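Local coordinates for protein mandalate racemase/muconate lactonizing enzyme (Unidentified, PDB 4E4U) that is probably an enzyme of the mandelate racemase/muconate lactonizing enzyme family in the enolase superfamily, at residues 187-195 / 222-230. Residues are numbered along the deposited sequence; the frame is centred on the assembly and turned at random.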
ATOM      1  N   CYS A 187      12.050  34.471   5.185  1.00 13.37           N
ATOM      2  CA  CYS A 187      11.301  33.900   4.066  1.00 13.13           C
ATOM      3  C   CYS A 187       9.858  34.389   4.087  1.00 13.37           C
ATOM      4  O   CYS A 187       9.302  34.790   3.058  1.00 13.67           O
ATOM      5  CB  CYS A 187      11.316  32.370   4.118  1.00 13.73           C
ATOM      6  SG  CYS A 187      12.914  31.625   3.768  1.00 14.54           S
ATOM      7  N   GLU A 188       9.266  34.372   5.276  1.00 13.93           N
ATOM      8  CA  GLU A 188       7.901  34.829   5.468  1.00 16.03           C
ATOM      9  C   GLU A 188       7.783  36.323   5.157  1.00 15.23           C
ATOM     10  O   GLU A 188       6.822  36.758   4.511  1.00 16.48           O
ATOM     11  CB  GLU A 188       7.479  34.556   6.911  1.00 20.23           C
ATOM     12  CG  GLU A 188       6.045  34.151   7.065  1.00 22.69           C
ATOM     13  CD  GLU A 188       5.659  33.898   8.506  1.00 22.28           C
ATOM     14  OE1 GLU A 188       6.444  33.274   9.269  1.00 20.13           O
ATOM     15  OE2 GLU A 188       4.549  34.320   8.869  1.00 24.77           O
ATOM     16  N   LEU A 189       8.758  37.106   5.618  1.00 14.82           N
ATOM     17  CA  LEU A 189       8.752  38.555   5.411  1.00 15.50           C
ATOM     18  C   LEU A 189       8.870  38.931   3.935  1.00 14.79           C
ATOM     19  O   LEU A 189       8.210  39.866   3.478  1.00 15.59           O
ATOM     20  CB  LEU A 189       9.862  39.223   6.222  1.00 17.29           C
ATOM     21  CG  LEU A 189       9.864  40.750   6.167  1.00 18.89           C
ATOM     22  CD1 LEU A 189       8.539  41.308   6.674  1.00 20.62           C
ATOM     23  CD2 LEU A 189      11.020  41.311   6.971  1.00 19.73           C
ATOM     24  N   PHE A 190       9.708  38.214   3.187  1.00 14.51           N
ATOM     25  CA  PHE A 190       9.791  38.436   1.746  1.00 15.10           C
ATOM     26  C   PHE A 190       8.433  38.212   1.095  1.00 14.40           C
ATOM     27  O   PHE A 190       7.979  39.028   0.288  1.00 14.85           O
ATOM     28  CB  PHE A 190      10.827  37.514   1.102  1.00 15.51           C
ATOM     29  CG  PHE A 190      12.176  38.145   0.921  1.00 15.97           C
ATOM     30  CD1 PHE A 190      13.013  38.363   2.013  1.00 16.85           C
ATOM     31  CD2 PHE A 190      12.623  38.498  -0.343  1.00 16.66           C
ATOM     32  CE1 PHE A 190      14.270  38.932   1.844  1.00 17.98           C
ATOM     33  CE2 PHE A 190      13.871  39.074  -0.521  1.00 17.24           C
ATOM     34  CZ  PHE A 190      14.698  39.293   0.574  1.00 17.61           C
ATOM     35  N   CYS A 191       7.773  37.113   1.447  1.00 14.48           N
ATOM     36  CA  CYS A 191       6.461  36.842   0.871  1.00 14.70           C
ATOM     37  C   CYS A 191       5.460  37.929   1.244  1.00 14.99           C
ATOM     38  O   CYS A 191       4.679  38.376   0.405  1.00 15.78           O
ATOM     39  CB  CYS A 191       5.943  35.460   1.278  1.00 14.92           C
ATOM     40  SG  CYS A 191       6.834  34.119   0.488  1.00 15.72           S
ATOM     41  N   ARG A 192       5.499  38.368   2.498  1.00 14.78           N
ATOM     42  CA  ARG A 192       4.576  39.393   2.959  1.00 15.93           C
ATOM     43  C   ARG A 192       4.765  40.691   2.180  1.00 15.82           C
ATOM     44  O   ARG A 192       3.793  41.280   1.690  1.00 17.01           O
ATOM     45  CB  ARG A 192       4.777  39.653   4.450  1.00 17.28           C
ATOM     46  CG  ARG A 192       3.800  40.660   5.016  1.00 20.34           C
ATOM     47  CD  ARG A 192       4.038  40.888   6.501  1.00 23.98           C
ATOM     48  NE  ARG A 192       3.118  41.882   7.046  1.00 28.38           N
ATOM     49  CZ  ARG A 192       1.999  41.581   7.698  1.00 32.09           C
ATOM     50  NH1 ARG A 192       1.664  40.312   7.893  1.00 33.94           N
ATOM     51  NH2 ARG A 192       1.216  42.547   8.159  1.00 33.26           N
ATOM     52  N   ARG A 193       6.014  41.128   2.063  0.59 15.61           N
ATOM     53  CA  ARG A 193       6.311  42.393   1.396  0.59 16.06           C
ATOM     54  C   ARG A 193       6.053  42.338  -0.107  0.59 15.73           C
ATOM     55  O   ARG A 193       5.521  43.287  -0.678  0.59 15.74           O
ATOM     56  CB  ARG A 193       7.751  42.829   1.678  0.59 17.36           C
ATOM     57  CG  ARG A 193       8.029  43.137   3.144  0.59 18.86           C
ATOM     58  CD  ARG A 193       7.309  44.393   3.618  0.59 21.03           C
ATOM     59  NE  ARG A 193       7.383  44.531   5.071  0.59 22.75           N
ATOM     60  CZ  ARG A 193       8.469  44.914   5.740  0.59 25.26           C
ATOM     61  NH1 ARG A 193       9.595  45.201   5.097  0.59 26.13           N
ATOM     62  NH2 ARG A 193       8.432  45.008   7.063  0.59 26.40           N
ATOM     63  N   VAL A 194       6.432  41.236  -0.746  1.00 15.17           N
ATOM     64  CA  VAL A 194       6.192  41.087  -2.180  1.00 14.83           C
ATOM     65  C   VAL A 194       4.688  40.991  -2.460  1.00 14.87           C
ATOM     66  O   VAL A 194       4.193  41.648  -3.373  1.00 15.15           O
ATOM     67  CB  VAL A 194       6.969  39.909  -2.814  1.00 14.55           C
ATOM     68  CG1 VAL A 194       6.613  39.776  -4.290  1.00 15.21           C
ATOM     69  CG2 VAL A 194       8.472  40.127  -2.662  1.00 15.05           C
ATOM     70  N   ARG A 195       3.959  40.205  -1.666  1.00 14.71           N
ATOM     71  CA  ARG A 195       2.504  40.146  -1.818  1.00 14.95           C
ATOM     72  C   ARG A 195       1.866  41.530  -1.675  1.00 16.07           C
ATOM     73  O   ARG A 195       0.984  41.883  -2.456  1.00 17.11           O
ATOM     74  CB  ARG A 195       1.864  39.160  -0.835  1.00 14.46           C
ATOM     75  CG  ARG A 195       0.334  39.187  -0.851  1.00 14.97           C
ATOM     76  CD  ARG A 195      -0.236  38.775  -2.208  1.00 14.84           C
ATOM     77  NE  ARG A 195      -0.097  37.339  -2.434  1.00 13.97           N
ATOM     78  CZ  ARG A 195       0.194  36.783  -3.610  1.00 13.51           C
ATOM     79  NH1 ARG A 195       0.378  37.545  -4.684  1.00 13.99           N
ATOM     80  NH2 ARG A 195       0.304  35.463  -3.710  1.00 13.74           N
ATOM     81  N   LYS A 222       4.427  25.710   6.070  1.00 11.76           N
ATOM     82  CA  LYS A 222       3.316  26.127   6.928  1.00 12.91           C
ATOM     83  C   LYS A 222       3.288  27.641   7.102  1.00 13.38           C
ATOM     84  O   LYS A 222       2.215  28.228   7.169  1.00 15.05           O
ATOM     85  CB  LYS A 222       3.341  25.418   8.287  1.00 15.27           C
ATOM     86  CG  LYS A 222       3.236  23.892   8.234  1.00 17.41           C
ATOM     87  CD  LYS A 222       2.440  23.341   7.047  1.00 20.38           C
ATOM     88  CE  LYS A 222       0.949  23.301   7.304  1.00 22.26           C
ATOM     89  NZ  LYS A 222       0.241  22.598   6.185  1.00 21.99           N
ATOM     90  N   ARG A 223       4.462  28.264   7.148  1.00 12.89           N
ATOM     91  CA  ARG A 223       4.570  29.716   7.253  1.00 13.95           C
ATOM     92  C   ARG A 223       4.187  30.444   5.976  1.00 13.68           C
ATOM     93  O   ARG A 223       3.686  31.572   6.022  1.00 15.04           O
ATOM     94  CB  ARG A 223       5.992  30.105   7.624  1.00 14.33           C
ATOM     95  CG  ARG A 223       6.366  29.786   9.052  1.00 15.09           C
ATOM     96  CD  ARG A 223       7.858  29.895   9.200  1.00 15.57           C
ATOM     97  NE  ARG A 223       8.356  29.742  10.563  1.00 14.91           N
ATOM     98  CZ  ARG A 223       8.811  30.741  11.313  1.00 14.01           C
ATOM     99  NH1 ARG A 223       8.794  31.989  10.858  1.00 15.24           N
ATOM    100  NH2 ARG A 223       9.293  30.486  12.517  1.00 15.02           N
ATOM    101  N   LEU A 224       4.434  29.806   4.837  1.00 12.06           N
ATOM    102  CA  LEU A 224       4.220  30.455   3.550  1.00 12.69           C
ATOM    103  C   LEU A 224       2.790  30.333   3.047  1.00 12.23           C
ATOM    104  O   LEU A 224       2.377  31.096   2.168  1.00 12.70           O
ATOM    105  CB  LEU A 224       5.182  29.896   2.499  1.00 13.83           C
ATOM    106  CG  LEU A 224       6.670  30.065   2.808  1.00 15.34           C
ATOM    107  CD1 LEU A 224       7.489  29.611   1.612  1.00 17.46           C
ATOM    108  CD2 LEU A 224       7.008  31.509   3.194  1.00 16.79           C
ATOM    109  N   GLU A 225       2.036  29.381   3.589  1.00 11.95           N
ATOM    110  CA  GLU A 225       0.693  29.114   3.071  1.00 12.89           C
ATOM    111  C   GLU A 225      -0.220  30.340   3.077  1.00 12.95           C
ATOM    112  O   GLU A 225      -1.009  30.531   2.155  1.00 13.26           O
ATOM    113  CB  GLU A 225       0.038  27.937   3.805  1.00 13.06           C
ATOM    114  CG  GLU A 225       0.594  26.589   3.352  1.00 13.57           C
ATOM    115  CD  GLU A 225       0.105  25.399   4.163  1.00 14.73           C
ATOM    116  OE1 GLU A 225      -0.645  25.583   5.140  1.00 16.07           O
ATOM    117  OE2 GLU A 225       0.485  24.257   3.831  1.00 14.84           O
ATOM    118  N   LYS A 226      -0.094  31.188   4.093  1.00 12.61           N
ATOM    119  CA  LYS A 226      -0.964  32.359   4.184  1.00 13.49           C
ATOM    120  C   LYS A 226      -0.764  33.352   3.036  1.00 13.44           C
ATOM    121  O   LYS A 226      -1.612  34.211   2.814  1.00 14.69           O
ATOM    122  CB  LYS A 226      -0.788  33.072   5.533  1.00 15.36           C
ATOM    123  CG  LYS A 226       0.574  33.739   5.727  1.00 17.28           C
ATOM    124  CD  LYS A 226       0.679  34.461   7.080  1.00 18.79           C
ATOM    125  CE  LYS A 226       0.941  33.504   8.245  1.00 19.34           C
ATOM    126  NZ  LYS A 226       2.278  32.818   8.165  1.00 19.24           N
ATOM    127  N   TYR A 227       0.339  33.225   2.299  1.00 12.31           N
ATOM    128  CA  TYR A 227       0.580  34.108   1.160  1.00 13.24           C
ATOM    129  C   TYR A 227       0.256  33.465  -0.187  1.00 12.92           C
ATOM    130  O   TYR A 227       0.480  34.067  -1.231  1.00 14.60           O
ATOM    131  CB  TYR A 227       2.005  34.662   1.193  1.00 15.32           C
ATOM    132  CG  TYR A 227       2.230  35.430   2.465  1.00 17.43           C
ATOM    133  CD1 TYR A 227       1.521  36.602   2.714  1.00 18.59           C
ATOM    134  CD2 TYR A 227       3.105  34.971   3.440  1.00 18.93           C
ATOM    135  CE1 TYR A 227       1.686  37.304   3.890  1.00 19.55           C
ATOM    136  CE2 TYR A 227       3.290  35.680   4.620  1.00 19.31           C
ATOM    137  CZ  TYR A 227       2.570  36.841   4.834  1.00 20.07           C
ATOM    138  OH  TYR A 227       2.727  37.539   6.002  1.00 22.39           O
ATOM    139  N   ASP A 228      -0.279  32.245  -0.143  1.00 12.12           N
ATOM    140  CA  ASP A 228      -0.735  31.507  -1.332  1.00 12.24           C
ATOM    141  C   ASP A 228       0.226  31.539  -2.533  1.00 12.47           C
ATOM    142  O   ASP A 228      -0.176  31.927  -3.634  1.00 12.68           O
ATOM    143  CB  ASP A 228      -2.135  31.990  -1.751  1.00 13.25           C
ATOM    144  CG  ASP A 228      -2.793  31.088  -2.796  1.00 13.09           C
ATOM    145  OD1 ASP A 228      -2.591  29.854  -2.771  1.00 13.57           O
ATOM    146  OD2 ASP A 228      -3.546  31.616  -3.640  1.00 13.64           O
ATOM    147  N   PRO A 229       1.489  31.112  -2.337  1.00 11.54           N
ATOM    148  CA  PRO A 229       2.392  31.060  -3.492  1.00 11.51           C
ATOM    149  C   PRO A 229       1.914  30.040  -4.520  1.00 10.26           C
ATOM    150  O   PRO A 229       1.326  28.999  -4.167  1.00 11.01           O
ATOM    151  CB  PRO A 229       3.732  30.599  -2.899  1.00 12.67           C
ATOM    152  CG  PRO A 229       3.559  30.554  -1.429  1.00 14.97           C
ATOM    153  CD  PRO A 229       2.102  30.565  -1.115  1.00 13.26           C
ATOM    154  N   LEU A 230       2.192  30.328  -5.785  1.00 10.19           N
ATOM    155  CA  LEU A 230       1.883  29.394  -6.860  1.00 10.07           C
ATOM    156  C   LEU A 230       2.729  28.120  -6.749  1.00 10.07           C
ATOM    157  O   LEU A 230       2.265  27.034  -7.075  1.00 10.87           O
ATOM    158  CB  LEU A 230       2.060  30.076  -8.220  1.00 11.09           C
ATOM    159  CG  LEU A 230       2.068  29.218  -9.494  1.00 11.60           C
ATOM    160  CD1 LEU A 230       0.856  28.312  -9.611  1.00 12.67           C
ATOM    161  CD2 LEU A 230       2.167  30.101 -10.726  1.00 13.89           C
TER
HETATM  162  O   HOH W   1       3.966  36.960   8.138  1.00 25.93           O
HETATM  163  O   HOH W   2       0.776  33.394  -5.728  1.00 13.17           O
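Y227 lays one ring face against the backbone of helix 181-198, where two neighbouring helices of the enolase-type TIM barrel pack side by side. R192 CA sits 3.6 Å above the ring plane toward its rim, C191 CB touches Y227 CD2 at 3.6 Å, and K226 CG lies over the opposite face, toward its rim. Nearer the barrel, L224 CD2 meets C191 SG at 3.8 Å, and both L224 and C187 continue onto F206 of strand 203-206. On the solvent side E188 splits its carboxylate between two cations: K226 NZ reaches OE2 at 2.8 Å from above the carboxylate plane, whereas R223 NH1 makes a weak bond to OE1. K226, bent at chi3 and chi4, also brings NZ to R223 O, while R223 is also salt-bridged to D185 of its own chain through NH1 and to D228 of a neighbouring subunit through NH2. One water joins E188 OE2 to Y227 OH. One turn further along helix 181-198, R195 bends through chi2 and chi3 (63° and 73°) to reach the backbone, with its NH1 held by G199 O and A202 O. Its NH2 donates to Y227 O at 2.9 Å, nearly in line with the carbonyl bond, and to a water that in turn donates to D228 O.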